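Local atomic coordinates of trehalose-6-phosphate phosphatase (Candida albicans, PDB entry 5DXF), a protein that belongs to glycosyltransferase family 20 and has the GT-B architecture, two Rossmann-like halves facing each other across a cleft. Residues L340-G345 against Y377-N382; T431-G436 against N474-V479; V230-P233 against Y237-C240. All blocks are in the same frame, centred on the assembly; numbering follows the deposited sequence.

Interaction 1 (L340-G345 against Y377-N382)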
loop_
_atom_site.group_PDB
_atom_site.type_symbol
_atom_site.label_atom_id
_atom_site.label_comp_id
_atom_site.label_asym_id
_atom_site.label_seq_id
_atom_site.Cartn_x
_atom_site.Cartn_y
_atom_site.Cartn_z
ATOM N N LEU A 340 -7.649 9.117 -3.620
ATOM C CA LEU A 340 -9.061 9.319 -3.849
ATOM C C LEU A 340 -9.514 8.182 -4.729
ATOM O O LEU A 340 -9.241 8.153 -5.912
ATOM C CB LEU A 340 -9.300 10.644 -4.547
ATOM C CG LEU A 340 -9.670 11.821 -3.659
ATOM C CD1 LEU A 340 -10.160 13.001 -4.481
ATOM C CD2 LEU A 340 -10.713 11.389 -2.654
ATOM N N ASP A 341 -10.224 7.248 -4.117
ATOM C CA ASP A 341 -10.538 5.972 -4.718
ATOM C C ASP A 341 -11.783 5.383 -4.110
ATOM O O ASP A 341 -12.246 5.840 -3.087
ATOM C CB ASP A 341 -9.393 5.011 -4.497
ATOM C CG ASP A 341 -8.819 4.526 -5.774
ATOM O OD1 ASP A 341 -9.564 4.501 -6.768
ATOM O OD2 ASP A 341 -7.627 4.175 -5.796
ATOM N N LYS A 342 -12.342 4.387 -4.773
ATOM C CA LYS A 342 -13.454 3.636 -4.226
ATOM C C LYS A 342 -13.103 2.851 -2.966
ATOM O O LYS A 342 -13.894 2.764 -2.047
ATOM C CB LYS A 342 -14.037 2.706 -5.281
ATOM C CG LYS A 342 -14.511 3.414 -6.529
ATOM C CD LYS A 342 -15.549 2.594 -7.262
ATOM C CE LYS A 342 -16.002 3.290 -8.528
ATOM N NZ LYS A 342 -15.442 2.644 -9.741
ATOM N N VAL A 343 -11.915 2.271 -2.945
ATOM C CA VAL A 343 -11.486 1.340 -1.908
ATOM C C VAL A 343 -10.968 2.014 -0.640
ATOM O O VAL A 343 -11.100 1.464 0.451
ATOM C CB VAL A 343 -10.391 0.396 -2.434
ATOM C CG1 VAL A 343 -10.998 -0.644 -3.351
ATOM C CG2 VAL A 343 -9.299 1.180 -3.152
ATOM N N ARG A 344 -10.382 3.200 -0.778
ATOM C CA ARG A 344 -9.775 3.877 0.364
ATOM C C ARG A 344 -10.822 4.519 1.274
ATOM O O ARG A 344 -10.507 4.970 2.375
ATOM C CB ARG A 344 -8.767 4.920 -0.114
ATOM C CG ARG A 344 -7.539 4.309 -0.771
ATOM C CD ARG A 344 -6.860 3.319 0.166
ATOM N NE ARG A 344 -5.638 2.762 -0.408
ATOM C CZ ARG A 344 -4.751 2.045 0.274
ATOM N NH1 ARG A 344 -4.945 1.795 1.561
ATOM N NH2 ARG A 344 -3.667 1.579 -0.332
ATOM N N GLY A 345 -12.063 4.558 0.801
ATOM C CA GLY A 345 -13.201 4.905 1.633
ATOM C C GLY A 345 -13.262 6.315 2.190
ATOM O O GLY A 345 -13.642 6.511 3.345
ATOM N N TYR A 377 -6.442 6.920 -10.887
ATOM C CA TYR A 377 -6.079 6.651 -12.277
ATOM C C TYR A 377 -7.207 7.020 -13.238
ATOM O O TYR A 377 -6.973 7.748 -14.206
ATOM C CB TYR A 377 -5.661 5.186 -12.434
ATOM C CG TYR A 377 -4.302 4.902 -11.821
ATOM C CD1 TYR A 377 -4.135 4.849 -10.441
ATOM C CD2 TYR A 377 -3.185 4.704 -12.621
ATOM C CE1 TYR A 377 -2.895 4.601 -9.876
ATOM C CE2 TYR A 377 -1.940 4.453 -12.065
ATOM C CZ TYR A 377 -1.802 4.402 -10.693
ATOM O OH TYR A 377 -0.567 4.153 -10.137
ATOM N N SER A 378 -8.408 6.506 -12.964
ATOM C CA SER A 378 -9.656 6.979 -13.577
ATOM C C SER A 378 -10.851 6.185 -13.048
ATOM O O SER A 378 -10.678 5.183 -12.350
ATOM C CB SER A 378 -9.616 6.888 -15.106
ATOM O OG SER A 378 -10.660 7.654 -15.687
ATOM N N HIS A 379 -12.055 6.647 -13.395
ATOM C CA HIS A 379 -13.322 6.177 -12.820
ATOM C C HIS A 379 -13.318 6.425 -11.313
ATOM O O HIS A 379 -14.146 5.897 -10.569
ATOM C CB HIS A 379 -13.588 4.700 -13.135
ATOM C CG HIS A 379 -14.996 4.428 -13.573
ATOM N ND1 HIS A 379 -15.573 5.061 -14.655
ATOM C CD2 HIS A 379 -15.949 3.607 -13.070
ATOM C CE1 HIS A 379 -16.813 4.638 -14.803
ATOM N NE2 HIS A 379 -17.069 3.754 -13.854
ATOM N N SER A 380 -12.360 7.238 -10.886
ATOM C CA SER A 380 -12.334 7.813 -9.556
ATOM C C SER A 380 -12.713 9.278 -9.704
ATOM O O SER A 380 -12.780 10.026 -8.728
ATOM C CB SER A 380 -10.956 7.654 -8.917
ATOM O OG SER A 380 -9.935 7.795 -9.892
ATOM N N ALA A 381 -12.949 9.672 -10.954
ATOM C CA ALA A 381 -13.429 11.005 -11.284
ATOM C C ALA A 381 -14.763 11.263 -10.594
ATOM O O ALA A 381 -14.981 12.331 -10.020
ATOM C CB ALA A 381 -13.561 11.162 -12.796
ATOM N N ASN A 382 -15.652 10.276 -10.645
ATOM C CA ASN A 382 -16.920 10.374 -9.938
ATOM C C ASN A 382 -16.722 10.219 -8.437
ATOM O O ASN A 382 -17.517 10.721 -7.650
ATOM C CB ASN A 382 -17.914 9.329 -10.443
ATOM C CG ASN A 382 -18.270 9.525 -11.902
ATOM O OD1 ASN A 382 -18.105 10.613 -12.455
ATOM N ND2 ASN A 382 -18.767 8.469 -12.533
#
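K342 lays the end of its chain against H379, with NZ 3.5 Å from CD2 at the edge of the imidazole and near the ring plane. The contact joins two loops of a Rossmann-like half of the GT-B fold: L340-G345 follows strand 332-339, and Y377-N382 follows the adjacent parallel strand 367-374 and runs into helix 381-398. K342 sends CG off beside its backbone N (chi1 -58°), stays extended to CE and turns only at the last bond (chi4 106°). That final bend carries the ammonium past the H379 carbonyl, with NZ 3.6 Å from H379 O, and up to the ring. NZ and NE2 of H379 are 4.6 Å apart, so the two groups could influence each other's charge, although the protonation of the histidine is not known. The second point of contact is S380, whose CB faces the other loop and packs against a carbonyl: CB lies 3.5 Å from L340 O. D341 closes in beside it, and its carboxylate also turns back to its own chain, where K342 N makes a weak hydrogen bond to OD1. L340 and K342 further touch helix 381-398 through V387 and V383, while D341 meets W157 of helix 147-160. At the D341 end, the approach to the serine is looser, with OD1 4.1 Å from S380 CB.

Interaction 2 (T431-G436 against N474-V479)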
loop_
_atom_site.group_PDB
_atom_site.type_symbol
_atom_site.label_atom_id
_atom_site.label_comp_id
_atom_site.label_asym_id
_atom_site.label_seq_id
_atom_site.Cartn_x
_atom_site.Cartn_y
_atom_site.Cartn_z
ATOM N N THR A 431 -11.021 4.409 6.957
ATOM C CA THR A 431 -12.325 3.879 6.555
ATOM C C THR A 431 -12.234 3.050 5.276
ATOM O O THR A 431 -13.218 2.897 4.551
ATOM C CB THR A 431 -13.339 5.017 6.337
ATOM O OG1 THR A 431 -12.772 5.992 5.452
ATOM C CG2 THR A 431 -13.673 5.688 7.654
ATOM N N SER A 432 -11.045 2.520 5.011
ATOM C CA SER A 432 -10.778 1.769 3.788
ATOM C C SER A 432 -11.778 0.642 3.547
ATOM O O SER A 432 -12.041 -0.164 4.436
ATOM C CB SER A 432 -9.363 1.200 3.833
ATOM O OG SER A 432 -8.402 2.239 3.794
ATOM N N VAL A 433 -12.337 0.603 2.340
ATOM C CA VAL A 433 -13.301 -0.427 1.963
ATOM C C VAL A 433 -12.603 -1.762 1.732
ATOM O O VAL A 433 -13.104 -2.817 2.135
ATOM C CB VAL A 433 -14.089 -0.015 0.694
ATOM C CG1 VAL A 433 -14.718 -1.223 0.009
ATOM C CG2 VAL A 433 -15.149 1.013 1.054
ATOM N N ARG A 434 -11.433 -1.702 1.103
ATOM C CA ARG A 434 -10.659 -2.899 0.801
ATOM C C ARG A 434 -9.228 -2.554 0.401
ATOM O O ARG A 434 -9.002 -1.888 -0.612
ATOM C CB ARG A 434 -11.336 -3.703 -0.314
ATOM C CG ARG A 434 -10.622 -4.991 -0.685
ATOM C CD ARG A 434 -11.571 -5.952 -1.386
ATOM N NE ARG A 434 -10.879 -7.075 -2.012
ATOM C CZ ARG A 434 -10.639 -8.237 -1.413
ATOM N NH1 ARG A 434 -11.026 -8.436 -0.161
ATOM N NH2 ARG A 434 -10.007 -9.202 -2.067
ATOM N N ASP A 435 -8.261 -3.009 1.195
ATOM C CA ASP A 435 -6.852 -2.822 0.857
ATOM C C ASP A 435 -5.969 -3.933 1.416
ATOM O O ASP A 435 -6.396 -4.708 2.273
ATOM C CB ASP A 435 -6.350 -1.458 1.353
ATOM C CG ASP A 435 -6.534 -1.260 2.853
ATOM O OD1 ASP A 435 -6.639 -2.252 3.605
ATOM O OD2 ASP A 435 -6.562 -0.090 3.286
ATOM N N GLY A 436 -4.735 -3.999 0.927
ATOM C CA GLY A 436 -3.764 -4.936 1.455
ATOM C C GLY A 436 -3.287 -4.482 2.819
ATOM O O GLY A 436 -3.328 -5.242 3.787
ATOM N N ASN A 474 -17.388 -0.191 11.303
ATOM C CA ASN A 474 -17.859 -0.527 9.981
ATOM C C ASN A 474 -18.045 0.780 9.221
ATOM O O ASN A 474 -18.926 1.560 9.522
ATOM C CB ASN A 474 -19.174 -1.292 10.076
ATOM C CG ASN A 474 -19.743 -1.660 8.724
ATOM O OD1 ASN A 474 -19.018 -1.875 7.765
ATOM N ND2 ASN A 474 -21.048 -1.746 8.653
ATOM N N PRO A 475 -17.212 1.005 8.222
ATOM C CA PRO A 475 -17.209 2.277 7.489
ATOM C C PRO A 475 -18.522 2.531 6.754
ATOM O O PRO A 475 -18.906 3.685 6.569
ATOM C CB PRO A 475 -16.049 2.113 6.500
ATOM C CG PRO A 475 -15.867 0.641 6.365
ATOM C CD PRO A 475 -16.188 0.077 7.714
ATOM N N TRP A 476 -19.200 1.461 6.352
ATOM C CA TRP A 476 -20.493 1.581 5.691
ATOM C C TRP A 476 -21.553 2.081 6.667
ATOM O O TRP A 476 -22.507 2.751 6.274
ATOM C CB TRP A 476 -20.916 0.241 5.090
ATOM C CG TRP A 476 -19.928 -0.305 4.110
ATOM C CD1 TRP A 476 -19.003 -1.283 4.336
ATOM C CD2 TRP A 476 -19.758 0.103 2.748
ATOM N NE1 TRP A 476 -18.271 -1.514 3.198
ATOM C CE2 TRP A 476 -18.714 -0.676 2.208
ATOM C CE3 TRP A 476 -20.386 1.047 1.932
ATOM C CZ2 TRP A 476 -18.287 -0.539 0.889
ATOM C CZ3 TRP A 476 -19.960 1.182 0.623
ATOM C CH2 TRP A 476 -18.921 0.394 0.115
ATOM N N ASP A 477 -21.377 1.748 7.941
ATOM C CA ASP A 477 -22.283 2.211 8.983
ATOM C C ASP A 477 -21.874 3.605 9.454
ATOM O O ASP A 477 -21.070 3.750 10.374
ATOM C CB ASP A 477 -22.299 1.227 10.155
ATOM C CG ASP A 477 -23.418 1.506 11.135
ATOM O OD1 ASP A 477 -23.444 0.868 12.208
ATOM O OD2 ASP A 477 -24.271 2.367 10.835
ATOM N N SER A 478 -22.396 4.614 8.783
ATOM C CA SER A 478 -22.039 5.991 9.062
ATOM C C SER A 478 -22.451 6.446 10.442
ATOM O O SER A 478 -21.717 7.158 11.111
ATOM C CB SER A 478 -22.628 6.901 7.999
ATOM O OG SER A 478 -22.185 6.489 6.725
ATOM N N VAL A 479 -23.635 6.038 10.860
ATOM C CA VAL A 479 -24.131 6.397 12.166
ATOM C C VAL A 479 -23.227 5.806 13.238
ATOM O O VAL A 479 -22.959 6.438 14.244
ATOM C CB VAL A 479 -25.592 5.968 12.326
ATOM C CG1 VAL A 479 -25.815 4.608 11.700
ATOM C CG2 VAL A 479 -26.021 6.000 13.777
#
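V433 and W476 meet at about a right angle, the valine presenting both methyls to the six-membered part of the indole. CG2 comes closest, 3.5 Å from CZ2 of W476, and also lies 3.9 Å from CH2; CG1 touches the same corner of the ring, 3.7 Å from CZ2. With CG1 set anti to the backbone N of V433 (chi1 160°), the two methyls form a fork whose prongs both bear on CZ2. The remaining contact is between T431 and P475, and here the CB of P475 is directed at the other loop. It sits 3.5 Å from the carbonyl oxygen T431 O and 4.0 Å from T431 CB, so one flank of the pyrrolidine covers both the peptide and the side-chain root. The hydroxyl of T431 points to G345 O, probably as a hydrogen bond, though modelled too close to be sure of its geometry. P475 and W476 are the two middle residues of a type I beta turn from N474 to D477. D477 then N-caps helix 478-489 through a weak hydrogen bond to G480 N. Within the other loop, S432 OG makes a weak hydrogen bond to D435 OD2. This is packing in a Rossmann-like half of the GT-B fold: the loops leave parallel strands 428-430 and 471-473, with strand 455-458 between them in the sheet. F460, just beyond that middle strand, touches P475 and W476, while helix 346-359 covers the contact with Q348 on V433 and W476 and K349 on T431.

Interaction 3 (V230-P233 against Y237-C240)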
loop_
_atom_site.group_PDB
_atom_site.type_symbol
_atom_site.label_atom_id
_atom_site.label_comp_id
_atom_site.label_asym_id
_atom_site.label_seq_id
_atom_site.Cartn_x
_atom_site.Cartn_y
_atom_site.Cartn_z
ATOM N N VAL A 230 -1.456 -5.993 -2.838
ATOM C CA VAL A 230 -2.888 -5.762 -2.969
ATOM C C VAL A 230 -3.684 -6.984 -2.505
ATOM O O VAL A 230 -3.118 -8.073 -2.385
ATOM C CB VAL A 230 -3.256 -5.421 -4.435
ATOM C CG1 VAL A 230 -2.772 -4.026 -4.776
ATOM C CG2 VAL A 230 -2.665 -6.447 -5.397
ATOM N N PRO A 231 -4.982 -6.840 -2.338
ATOM C CA PRO A 231 -5.834 -7.957 -1.939
ATOM C C PRO A 231 -5.980 -9.002 -3.032
ATOM O O PRO A 231 -5.769 -8.706 -4.189
ATOM C CB PRO A 231 -7.178 -7.290 -1.707
ATOM C CG PRO A 231 -6.841 -5.904 -1.338
ATOM C CD PRO A 231 -5.636 -5.544 -2.133
ATOM N N PHE A 232 -6.307 -10.228 -2.656
ATOM C CA PHE A 232 -6.643 -11.243 -3.639
ATOM C C PHE A 232 -8.122 -11.561 -3.584
ATOM O O PHE A 232 -8.686 -11.760 -2.518
ATOM C CB PHE A 232 -5.821 -12.513 -3.482
ATOM C CG PHE A 232 -5.649 -13.268 -4.761
ATOM C CD1 PHE A 232 -4.615 -12.974 -5.610
ATOM C CD2 PHE A 232 -6.541 -14.254 -5.121
ATOM C CE1 PHE A 232 -4.462 -13.652 -6.793
ATOM C CE2 PHE A 232 -6.398 -14.941 -6.301
ATOM C CZ PHE A 232 -5.357 -14.636 -7.141
ATOM N N PRO A 233 -8.758 -11.567 -4.834
ATOM C CA PRO A 233 -10.210 -11.768 -4.747
ATOM C C PRO A 233 -10.667 -13.212 -4.628
ATOM O O PRO A 233 -9.947 -14.108 -5.028
ATOM C CB PRO A 233 -10.717 -11.176 -6.047
ATOM C CG PRO A 233 -9.720 -11.620 -7.031
ATOM C CD PRO A 233 -8.409 -11.481 -6.341
ATOM N N TYR A 237 -15.099 -13.623 -7.970
ATOM C CA TYR A 237 -14.644 -12.437 -8.682
ATOM C C TYR A 237 -13.523 -12.761 -9.659
ATOM O O TYR A 237 -13.458 -12.189 -10.745
ATOM C CB TYR A 237 -14.189 -11.365 -7.690
ATOM C CG TYR A 237 -15.239 -10.316 -7.428
ATOM C CD1 TYR A 237 -15.377 -9.229 -8.277
ATOM C CD2 TYR A 237 -16.098 -10.416 -6.343
ATOM C CE1 TYR A 237 -16.337 -8.266 -8.053
ATOM C CE2 TYR A 237 -17.063 -9.456 -6.109
ATOM C CZ TYR A 237 -17.177 -8.384 -6.968
ATOM O OH TYR A 237 -18.136 -7.427 -6.738
ATOM N N PHE A 238 -12.652 -13.687 -9.275
ATOM C CA PHE A 238 -11.485 -14.004 -10.087
ATOM C C PHE A 238 -11.846 -14.725 -11.386
ATOM O O PHE A 238 -11.138 -14.597 -12.387
ATOM C CB PHE A 238 -10.489 -14.850 -9.286
ATOM C CG PHE A 238 -9.160 -15.013 -9.963
ATOM C CD1 PHE A 238 -8.217 -14.000 -9.911
ATOM C CD2 PHE A 238 -8.858 -16.173 -10.661
ATOM C CE1 PHE A 238 -6.996 -14.138 -10.538
ATOM C CE2 PHE A 238 -7.636 -16.318 -11.291
ATOM C CZ PHE A 238 -6.705 -15.297 -11.229
ATOM N N ARG A 239 -12.954 -15.448 -11.376
ATOM C CA ARG A 239 -13.408 -16.209 -12.527
ATOM C C ARG A 239 -13.741 -15.307 -13.706
ATOM O O ARG A 239 -13.716 -15.728 -14.847
ATOM C CB ARG A 239 -14.613 -17.069 -12.154
ATOM C CG ARG A 239 -14.259 -18.287 -11.323
ATOM C CD ARG A 239 -15.020 -19.524 -11.746
ATOM N NE ARG A 239 -16.453 -19.376 -11.550
ATOM C CZ ARG A 239 -17.055 -19.385 -10.372
ATOM N NH1 ARG A 239 -16.350 -19.547 -9.267
ATOM N NH2 ARG A 239 -18.365 -19.234 -10.307
ATOM N N CYS A 240 -14.067 -14.062 -13.415
ATOM C CA CYS A 240 -14.462 -13.105 -14.425
ATOM C C CYS A 240 -13.369 -12.876 -15.435
ATOM O O CYS A 240 -13.636 -12.607 -16.587
ATOM C CB CYS A 240 -14.839 -11.789 -13.773
ATOM S SG CYS A 240 -16.159 -11.954 -12.571
#
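Y237 opens the second segment by setting its CB against P233, with CB of the tyrosine 3.8 Å from CB of the proline. Beyond CB the side chain leads off from the loop, and its ring stacks instead on Y162. The next residue, F238, gives most of this segment's share of the contact. Its CG lies anti to the backbone N (chi1 -170°), which sets the ring beside P233 and F232. P233 CG is 4.0 Å from F238 CD1, at the ring edge and near its plane, and as close to F238 CB. On the neighbouring stretch of the same ring, F238 CE1 lies 3.8 Å from F232 CZ. The two phenyl planes are inclined by only 29°, but the 5.4 Å between their centroids is mostly lateral offset, so little of one face covers the other; the pair touches corner by corner. Within its own loop P233 lays CD over one face of the F232 ring, toward the rim. The proline is therefore wedged among three aromatic side chains, with a different carbon serving each. After F238 the chain turns away from the contact, and C240 N makes a weak backbone hydrogen bond to Y237 O. In the fold this is a loop-to-helix junction in the GT-B half built on the nine-stranded sheet: the loop leaves strand 223-227 and enters the brief helix 235-238. Helix 262-274 packs on it with F264, F268 and C271, helix 244-251 brings L248 and M251, and helix 147-160 closes over P233 with V159 and F160.

How the interactions relate
Along the chain interaction 3 comes first, then interaction 1, then interaction 2. Interaction 3 belongs to the half with the nine-stranded sheet, the others to the half with the two three-stranded parallel sheets. Interactions 1 and 2 have centres about 14 Å apart and join directly: R344 NH1 forms a salt bridge with D435 OD2, and the V343 and V433 backbones meet in a probable hydrogen bond, modelled too short. Interaction 3 lies about 18 Å from interaction 1 and 19 Å from interaction 2, between centres. It touches interaction 2 through R434, which packs on P231 and donates a weak hydrogen bond from NH2 to F232 O. Loops of the two GT-B halves thus meet across the cleft.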